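Local coordinates for protein D-glycerate 2-kinase (Thermotoga maritima, PDB 2B8N) that catalyses the magnesium-dependent transfer of phosphate from ATP to D-glycerate, giving 2-phosphoglycerate, a step in the breakdown of serine via 3-hydroxypyruvate, at residues E42-L47 and K66-V71; A196-D201 and D208-G213; G378-T383 and K405-L410. All blocks are in the same frame, centred on the assembly; numbering follows the deposited sequence.

Contact 1 (E42-L47 and K66-V71); sequences ETLPKL and KAAYEV
Leu44 lays one branch over the backbone of Ala68: its CD2 methyl comes to 3.7 Å from Ala68 CA, with the CB methyl of the same alanine almost as near. Alanine suits that place because its short side chain lets the leucine reach the helix surface itself. The reach comes from Leu44's first torsion, which sets CG anti to the backbone N (chi1 -180°) and sends the branched end across toward helix 61-72. One turn further along that helix, Val71 takes up the near side of the same leucine, Val71 CG1 lying 3.9 Å from Leu44 CG. That methyl serves two partners, for it also meets the ring of Pro45, where Pro45 CG is 3.9 Å from Val71 CG1 and the two side chains cross at about a right angle. A beta-branched valine offers a compact methyl to both neighbours, and the rigid proline ring gives it a firm surface at the solvent-facing margin.

Helix 61-72 follows strand 52-57 and leads into strand 76-84, the parallel neighbour of strand 52-57, so the helix is the connection of a beta-alpha-beta crossover. Leu44 and Ala68 both also rest on Leu130 of strand 128-133, placing the buried half of the contact against the sheet. On the outer side the helix carries charge: Lys66 NZ and Glu70 OE2, one turn apart, form a salt bridge of 2.8 Å on the syn side of the carboxylate, tilted 32° out of its plane, while Glu70 OE1 pairs with Lys41 from helix 36-41.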
loop_
_atom_site.group_PDB
_atom_site.type_symbol
_atom_site.label_atom_id
_atom_site.label_comp_id
_atom_site.label_asym_id
_atom_site.label_seq_id
_atom_site.Cartn_x
_atom_site.Cartn_y
_atom_site.Cartn_z
ATOM N N GLU A 42 10.687 15.049 -4.641
ATOM C CA GLU A 42 9.882 16.168 -4.126
ATOM C C GLU A 42 9.990 16.365 -2.608
ATOM O O GLU A 42 9.534 17.384 -2.111
ATOM C CB GLU A 42 8.417 16.013 -4.533
ATOM C CG GLU A 42 8.221 16.185 -6.021
ATOM C CD GLU A 42 6.770 16.160 -6.457
ATOM O OE1 GLU A 42 5.883 15.857 -5.618
ATOM O OE2 GLU A 42 6.524 16.442 -7.652
ATOM N N THR A 43 10.597 15.407 -1.896
ATOM C CA THR A 43 10.790 15.489 -0.442
ATOM C C THR A 43 12.260 15.583 0.025
ATOM O O THR A 43 12.630 16.505 0.775
ATOM C CB THR A 43 10.193 14.256 0.237
ATOM O OG1 THR A 43 8.811 14.127 -0.115
ATOM C CG2 THR A 43 10.334 14.364 1.752
ATOM N N LEU A 44 13.079 14.627 -0.409
ATOM C CA LEU A 44 14.440 14.440 0.125
ATOM C C LEU A 44 15.326 15.699 0.082
ATOM O O LEU A 44 16.040 15.980 1.043
ATOM C CB LEU A 44 15.135 13.285 -0.617
ATOM C CG LEU A 44 16.554 12.912 -0.217
ATOM C CD1 LEU A 44 16.668 12.773 1.288
ATOM C CD2 LEU A 44 16.955 11.618 -0.904
ATOM N N PRO A 45 15.302 16.462 -1.028
ATOM C CA PRO A 45 16.179 17.634 -1.081
ATOM C C PRO A 45 15.929 18.626 0.057
ATOM O O PRO A 45 16.880 19.117 0.664
ATOM C CB PRO A 45 15.825 18.251 -2.434
ATOM C CG PRO A 45 15.358 17.096 -3.231
ATOM C CD PRO A 45 14.524 16.336 -2.272
ATOM N N LYS A 46 14.658 18.880 0.351
ATOM C CA LYS A 46 14.265 19.755 1.461
ATOM C C LYS A 46 14.888 19.365 2.833
ATOM O O LYS A 46 15.076 20.226 3.709
ATOM C CB LYS A 46 12.736 19.805 1.570
ATOM C CG LYS A 46 12.025 20.318 0.308
ATOM C CD LYS A 46 10.536 20.439 0.597
ATOM C CE LYS A 46 9.673 20.391 -0.656
ATOM N NZ LYS A 46 8.344 19.801 -0.313
ATOM N N LEU A 47 15.229 18.090 3.018
ATOM C CA LEU A 47 15.729 17.620 4.320
ATOM C C LEU A 47 17.248 17.842 4.568
ATOM O O LEU A 47 17.690 17.731 5.701
ATOM C CB LEU A 47 15.313 16.151 4.534
ATOM C CG LEU A 47 13.813 15.854 4.308
ATOM C CD1 LEU A 47 13.502 14.399 4.521
ATOM C CD2 LEU A 47 12.912 16.685 5.204
ATOM N N LYS A 66 17.460 4.353 -6.113
ATOM C CA LYS A 66 17.982 5.057 -7.274
ATOM C C LYS A 66 17.691 6.564 -7.250
ATOM O O LYS A 66 18.558 7.360 -7.613
ATOM C CB LYS A 66 17.412 4.481 -8.561
ATOM C CG LYS A 66 17.883 5.220 -9.810
ATOM C CD LYS A 66 17.489 4.485 -11.072
ATOM C CE LYS A 66 17.717 5.358 -12.301
ATOM N NZ LYS A 66 16.768 6.500 -12.317
ATOM N N ALA A 67 16.473 6.952 -6.863
ATOM C CA ALA A 67 16.112 8.375 -6.806
ATOM C C ALA A 67 16.874 9.153 -5.711
ATOM O O ALA A 67 17.257 10.292 -5.914
ATOM C CB ALA A 67 14.600 8.540 -6.648
ATOM N N ALA A 68 17.110 8.520 -4.568
ATOM C CA ALA A 68 17.903 9.096 -3.477
ATOM C C ALA A 68 19.369 9.284 -3.863
ATOM O O ALA A 68 19.996 10.274 -3.502
ATOM C CB ALA A 68 17.816 8.204 -2.263
ATOM N N TYR A 69 19.913 8.313 -4.581
ATOM C CA TYR A 69 21.276 8.409 -5.062
ATOM C C TYR A 69 21.440 9.647 -5.932
ATOM O O TYR A 69 22.402 10.421 -5.781
ATOM C CB TYR A 69 21.626 7.161 -5.862
ATOM C CG TYR A 69 23.022 7.163 -6.380
ATOM C CD1 TYR A 69 24.098 7.297 -5.517
ATOM C CD2 TYR A 69 23.275 7.035 -7.736
ATOM C CE1 TYR A 69 25.395 7.299 -5.998
ATOM C CE2 TYR A 69 24.549 7.029 -8.219
ATOM C CZ TYR A 69 25.600 7.164 -7.353
ATOM O OH TYR A 69 26.869 7.152 -7.850
ATOM N N GLU A 70 20.476 9.834 -6.831
ATOM C CA GLU A 70 20.488 10.973 -7.753
ATOM C C GLU A 70 20.358 12.306 -7.019
ATOM O O GLU A 70 20.964 13.285 -7.433
ATOM C CB GLU A 70 19.393 10.834 -8.817
ATOM C CG GLU A 70 19.654 9.696 -9.802
ATOM C CD GLU A 70 18.520 9.455 -10.780
ATOM O OE1 GLU A 70 17.536 10.230 -10.771
ATOM O OE2 GLU A 70 18.623 8.476 -11.554
ATOM N N VAL A 71 19.567 12.350 -5.948
ATOM C CA VAL A 71 19.534 13.538 -5.099
ATOM C C VAL A 71 20.874 13.760 -4.334
ATOM O O VAL A 71 21.385 14.869 -4.319
ATOM C CB VAL A 71 18.349 13.516 -4.082
ATOM C CG1 VAL A 71 18.480 14.682 -3.084
ATOM C CG2 VAL A 71 16.986 13.558 -4.809
#

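Contact 2 (A196-D201 and D208-G213)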
loop_
_atom_site.group_PDB
_atom_site.type_symbol
_atom_site.label_atom_id
_atom_site.label_comp_id
_atom_site.label_asym_id
_atom_site.label_seq_id
_atom_site.Cartn_x
_atom_site.Cartn_y
_atom_site.Cartn_z
ATOM N N ALA A 196 13.237 8.490 7.992
ATOM C CA ALA A 196 12.505 7.543 7.162
ATOM C C ALA A 196 11.593 8.228 6.150
ATOM O O ALA A 196 10.857 9.188 6.472
ATOM C CB ALA A 196 11.688 6.602 8.033
ATOM N N LEU A 197 11.662 7.736 4.917
ATOM C CA LEU A 197 10.687 8.075 3.896
ATOM C C LEU A 197 9.836 6.827 3.627
ATOM O O LEU A 197 10.349 5.747 3.230
ATOM C CB LEU A 197 11.362 8.540 2.617
ATOM C CG LEU A 197 12.303 9.755 2.677
ATOM C CD1 LEU A 197 12.472 10.307 1.264
ATOM C CD2 LEU A 197 11.864 10.866 3.643
ATOM N N VAL A 198 8.530 6.993 3.833
ATOM C CA VAL A 198 7.595 5.903 3.787
ATOM C C VAL A 198 6.608 6.077 2.640
ATOM O O VAL A 198 6.006 7.141 2.434
ATOM C CB VAL A 198 6.837 5.800 5.111
ATOM C CG1 VAL A 198 5.874 4.622 5.084
ATOM C CG2 VAL A 198 7.808 5.657 6.252
ATOM N N LEU A 199 6.436 4.997 1.897
ATOM C CA LEU A 199 5.466 4.937 0.816
ATOM C C LEU A 199 4.410 3.950 1.286
ATOM O O LEU A 199 4.628 2.751 1.219
ATOM C CB LEU A 199 6.189 4.467 -0.449
ATOM C CG LEU A 199 5.496 4.534 -1.795
ATOM C CD1 LEU A 199 4.383 5.550 -1.819
ATOM C CD2 LEU A 199 6.543 4.878 -2.833
ATOM N N SER A 200 3.288 4.461 1.791
ATOM C CA SER A 200 2.344 3.659 2.556
ATOM C C SER A 200 1.249 2.948 1.765
ATOM O O SER A 200 0.418 3.578 1.076
ATOM C CB SER A 200 1.676 4.519 3.624
ATOM O OG SER A 200 0.519 3.865 4.117
ATOM N N ASP A 201 1.222 1.628 1.935
ATOM C CA ASP A 201 0.173 0.780 1.389
ATOM C C ASP A 201 -0.852 0.372 2.468
ATOM O O ASP A 201 -1.747 -0.445 2.195
ATOM C CB ASP A 201 0.814 -0.443 0.712
ATOM C CG ASP A 201 1.459 -1.403 1.696
ATOM O OD1 ASP A 201 1.667 -1.018 2.854
ATOM O OD2 ASP A 201 1.747 -2.558 1.319
ATOM N N ASP A 208 2.792 2.137 13.317
ATOM C CA ASP A 208 3.017 1.063 14.270
ATOM C C ASP A 208 2.724 -0.289 13.645
ATOM O O ASP A 208 3.039 -1.314 14.230
ATOM C CB ASP A 208 2.118 1.241 15.490
ATOM C CG ASP A 208 0.637 1.315 15.127
ATOM O OD1 ASP A 208 0.313 1.735 13.999
ATOM O OD2 ASP A 208 -0.203 0.973 15.976
ATOM N N VAL A 209 2.090 -0.259 12.478
ATOM C CA VAL A 209 1.646 -1.440 11.754
ATOM C C VAL A 209 2.498 -1.636 10.503
ATOM O O VAL A 209 2.822 -2.761 10.149
ATOM C CB VAL A 209 0.152 -1.294 11.352
ATOM C CG1 VAL A 209 -0.313 -2.438 10.441
ATOM C CG2 VAL A 209 -0.718 -1.184 12.605
ATOM N N ILE A 210 2.826 -0.544 9.817
ATOM C CA ILE A 210 3.634 -0.592 8.608
ATOM C C ILE A 210 4.960 -1.278 8.930
ATOM O O ILE A 210 5.751 -0.760 9.725
ATOM C CB ILE A 210 3.858 0.847 8.050
ATOM C CG1 ILE A 210 2.548 1.384 7.446
ATOM C CG2 ILE A 210 4.979 0.863 7.011
ATOM C CD1 ILE A 210 2.587 2.856 7.121
ATOM N N ALA A 211 5.178 -2.459 8.354
ATOM C CA ALA A 211 6.399 -3.241 8.611
ATOM C C ALA A 211 6.606 -3.639 10.071
ATOM O O ALA A 211 7.723 -4.005 10.461
ATOM C CB ALA A 211 7.611 -2.474 8.122
ATOM N N SER A 212 5.517 -3.579 10.840
ATOM C CA SER A 212 5.532 -3.704 12.284
ATOM C C SER A 212 6.463 -2.681 12.967
ATOM O O SER A 212 7.079 -2.990 13.991
ATOM C CB SER A 212 5.898 -5.126 12.738
ATOM O OG SER A 212 5.050 -6.142 12.229
ATOM N N GLY A 213 6.537 -1.470 12.417
ATOM C CA GLY A 213 7.126 -0.324 13.118
ATOM C C GLY A 213 8.561 -0.512 13.580
ATOM O O GLY A 213 8.860 -0.414 14.780
#
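Ile210 reaches across to the end of strand 193-199, its CB directed at residues 196-201. At CB the chain forks. CG1 stands anti to the carbonyl carbon (chi1 -72°) and carries CD1 onward in an extended course (chi2 169°). The tip of this arm makes the nearest approaches: CD1 lies 3.8 Å from Ser200 OG and 4.0 Å from Ser200 CB, so it rests against the flank of the serine. Val198 is met more loosely and by both branches, Ile210 CD1 and Ile210 CG2 each coming about 4.3 Å from Val198 CG1. A beta-branched residue suits the place, since its fork gives two apolar ends beside the last part of the strand, and the longer one reaches on to Ser200, the first loop residue after it.

Strand 193-199 runs between strands 128-133 and 255-261 in the six-stranded parallel sheet, and residues 208-213 form part of the loop that follows it before helix 222-231. The chain therefore leaves the carboxy-terminal end of the strand and folds back, so that Ile210 covers that end; it also touches Leu133 of the adjoining strand and Val202 just beyond the strand.

Ser200 suits a buried bend because its hydroxyl can be satisfied nearby: OG is hydrogen-bonded to Asp205 and to the backbone N of Val202, while the isoleucine methyl brings only a van der Waals surface to it. The loop carrying Ile210 is tightly turned, Ser212 N bonding to Val209 O at 2.9 Å and Gly213 N to Ile210 O. Residues 211-213 all have positive phi, and at Gly213 the closeness of Asp208 CA further favours a residue without a side chain.

Contact 3 (G378-T383 and K405-L410); sequences GSTAKT and KKSGAL
A single water joins Thr380 to Ser407 across a boundary where the two segments make no direct polar bond: it lies 2.7 Å from Thr380 OG1 and donates a hydrogen bond to Ser407 O at 3.1 Å. Threonine suits this place because its two branches do different work. The hydroxyl takes the water and is also hydrogen-bonded to the backbone N of Asp377, while the methyl, placed anti to the backbone N (chi1 -58° for OG1), packs dry against the facing loop. There Thr380 CG2 is 3.9 Å from Ser407 OG and 4.3 Å from the methyl CB of Ala409. A turn later along helix 380-386, Thr383 brings its own methyl loosely alongside the same serine, Thr383 CG2 standing 4.4 Å from Ser407 CA.

The segment 405-410 holds the end of helix 400-406, closed by a Schellman motif in which Ala409 N bonds to Leu404 O and Gly408 N to Lys405 O. Gly408, with positive phi, is its C-prime residue, a position that favours glycine; past it the chain passes into the short edge strand 410-411 of the mixed sheet. Ala409, with a single methyl, faces the threonine loosely, and its backbone bonds to Ile375 of the neighbouring strand.

Ser407 is the hub of the contact. Its OG sits between the backbone N and the carbonyl carbon (chi1 44°) and bonds back to the carbonyl oxygen of Ala403 in the last turn of helix 400-406, which leaves it beside the threonine methyl. Ser379 O accepts two bonds from Thr383: from the backbone N at 2.9 Å and from the hydroxyl OG1 at 3.2 Å, which approaches from above the carbonyl plane, 58° out of it.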
loop_
_atom_site.group_PDB
_atom_site.type_symbol
_atom_site.label_atom_id
_atom_site.label_comp_id
_atom_site.label_asym_id
_atom_site.label_seq_id
_atom_site.Cartn_x
_atom_site.Cartn_y
_atom_site.Cartn_z
ATOM N N GLY A 378 -23.065 5.135 -18.475
ATOM C CA GLY A 378 -24.474 4.767 -18.497
ATOM C C GLY A 378 -24.884 3.792 -19.576
ATOM O O GLY A 378 -26.010 3.322 -19.550
ATOM N N SER A 379 -23.980 3.487 -20.512
ATOM C CA SER A 379 -24.237 2.506 -21.581
ATOM C C SER A 379 -23.648 1.119 -21.310
ATOM O O SER A 379 -24.092 0.146 -21.884
ATOM C CB SER A 379 -23.664 3.020 -22.896
ATOM O OG SER A 379 -22.252 3.052 -22.819
ATOM N N THR A 380 -22.624 1.050 -20.464
ATOM C CA THR A 380 -21.920 -0.196 -20.143
ATOM C C THR A 380 -22.842 -1.415 -19.893
ATOM O O THR A 380 -22.659 -2.489 -20.506
ATOM C CB THR A 380 -20.989 0.014 -18.902
ATOM O OG1 THR A 380 -20.059 1.074 -19.162
ATOM C CG2 THR A 380 -20.214 -1.272 -18.547
ATOM N N ALA A 381 -23.816 -1.251 -18.993
ATOM C CA ALA A 381 -24.754 -2.333 -18.654
ATOM C C ALA A 381 -25.625 -2.766 -19.841
ATOM O O ALA A 381 -25.871 -3.951 -20.035
ATOM C CB ALA A 381 -25.618 -1.927 -17.473
ATOM N N LYS A 382 -26.091 -1.808 -20.631
ATOM C CA LYS A 382 -26.884 -2.145 -21.811
ATOM C C LYS A 382 -26.036 -2.738 -22.966
ATOM O O LYS A 382 -26.561 -3.507 -23.801
ATOM C CB LYS A 382 -27.812 -0.992 -22.250
ATOM C CG LYS A 382 -27.215 0.392 -22.323
ATOM C CD LYS A 382 -28.273 1.437 -22.782
ATOM C CE LYS A 382 -29.124 1.999 -21.627
ATOM N NZ LYS A 382 -30.376 1.231 -21.399
ATOM N N THR A 383 -24.739 -2.420 -23.009
ATOM C CA THR A 383 -23.845 -3.084 -23.961
ATOM C C THR A 383 -23.831 -4.583 -23.642
ATOM O O THR A 383 -23.936 -5.422 -24.550
ATOM C CB THR A 383 -22.385 -2.553 -23.935
ATOM O OG1 THR A 383 -22.342 -1.138 -24.188
ATOM C CG2 THR A 383 -21.564 -3.265 -25.002
ATOM N N LYS A 405 -14.372 -6.830 -19.512
ATOM C CA LYS A 405 -13.697 -7.112 -20.800
ATOM C C LYS A 405 -14.703 -7.150 -21.960
ATOM O O LYS A 405 -14.448 -6.603 -23.026
ATOM C CB LYS A 405 -12.887 -8.423 -20.781
ATOM N N LYS A 406 -15.849 -7.786 -21.731
ATOM C CA LYS A 406 -16.880 -7.948 -22.756
ATOM C C LYS A 406 -17.506 -6.630 -23.175
ATOM O O LYS A 406 -18.103 -6.529 -24.242
ATOM C CB LYS A 406 -18.019 -8.852 -22.259
ATOM C CG LYS A 406 -17.720 -10.328 -22.295
ATOM C CD LYS A 406 -18.852 -11.132 -21.675
ATOM C CE LYS A 406 -18.452 -12.584 -21.477
ATOM N NZ LYS A 406 -18.180 -13.211 -22.779
ATOM N N SER A 407 -17.410 -5.631 -22.326
ATOM C CA SER A 407 -18.037 -4.364 -22.617
ATOM C C SER A 407 -17.001 -3.244 -22.787
ATOM O O SER A 407 -17.356 -2.054 -22.753
ATOM C CB SER A 407 -19.016 -4.037 -21.490
ATOM O OG SER A 407 -18.423 -4.302 -20.234
ATOM N N GLY A 408 -15.731 -3.626 -22.959
ATOM C CA GLY A 408 -14.648 -2.675 -23.220
ATOM C C GLY A 408 -14.449 -1.677 -22.111
ATOM O O GLY A 408 -14.196 -0.496 -22.367
ATOM N N ALA A 409 -14.562 -2.146 -20.871
ATOM C CA ALA A 409 -14.604 -1.264 -19.708
ATOM C C ALA A 409 -13.518 -1.592 -18.674
ATOM O O ALA A 409 -13.576 -1.114 -17.539
ATOM C CB ALA A 409 -15.984 -1.335 -19.082
ATOM N N LEU A 410 -12.523 -2.390 -19.064
ATOM C CA LEU A 410 -11.372 -2.653 -18.200
ATOM C C LEU A 410 -10.377 -1.492 -18.308
ATOM O O LEU A 410 -10.116 -1.008 -19.404
ATOM C CB LEU A 410 -10.652 -3.954 -18.585
ATOM C CG LEU A 410 -11.193 -5.281 -18.055
ATOM C CD1 LEU A 410 -10.356 -6.421 -18.601
ATOM C CD2 LEU A 410 -11.223 -5.333 -16.512
HETATM O O HOH W 1 -18.349 0.420 -21.192
#

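In the fold
Along the chain the three contacts follow in series, each closing before the next opens. Contacts 1 and 2 belong to the parallel six-stranded sheet: contact 1 packs on it through strand 128-133, and contact 2 lies at the end of strand 193-199. Their centres lie 19 Å apart, and they touch where Leu47 CD1 packs 4.0 Å from Leu197 CD2. Contact 3 belongs to the other sheet, the mixed one, in the MOFRL family region; its centre is 43 Å from that of contact 1 and 38 Å from that of contact 2, with nearest atoms about 27 and 22 Å away. The first two contacts thus belong to the part of the kinase built on the parallel sheet, the third to the part built on the mixed sheet.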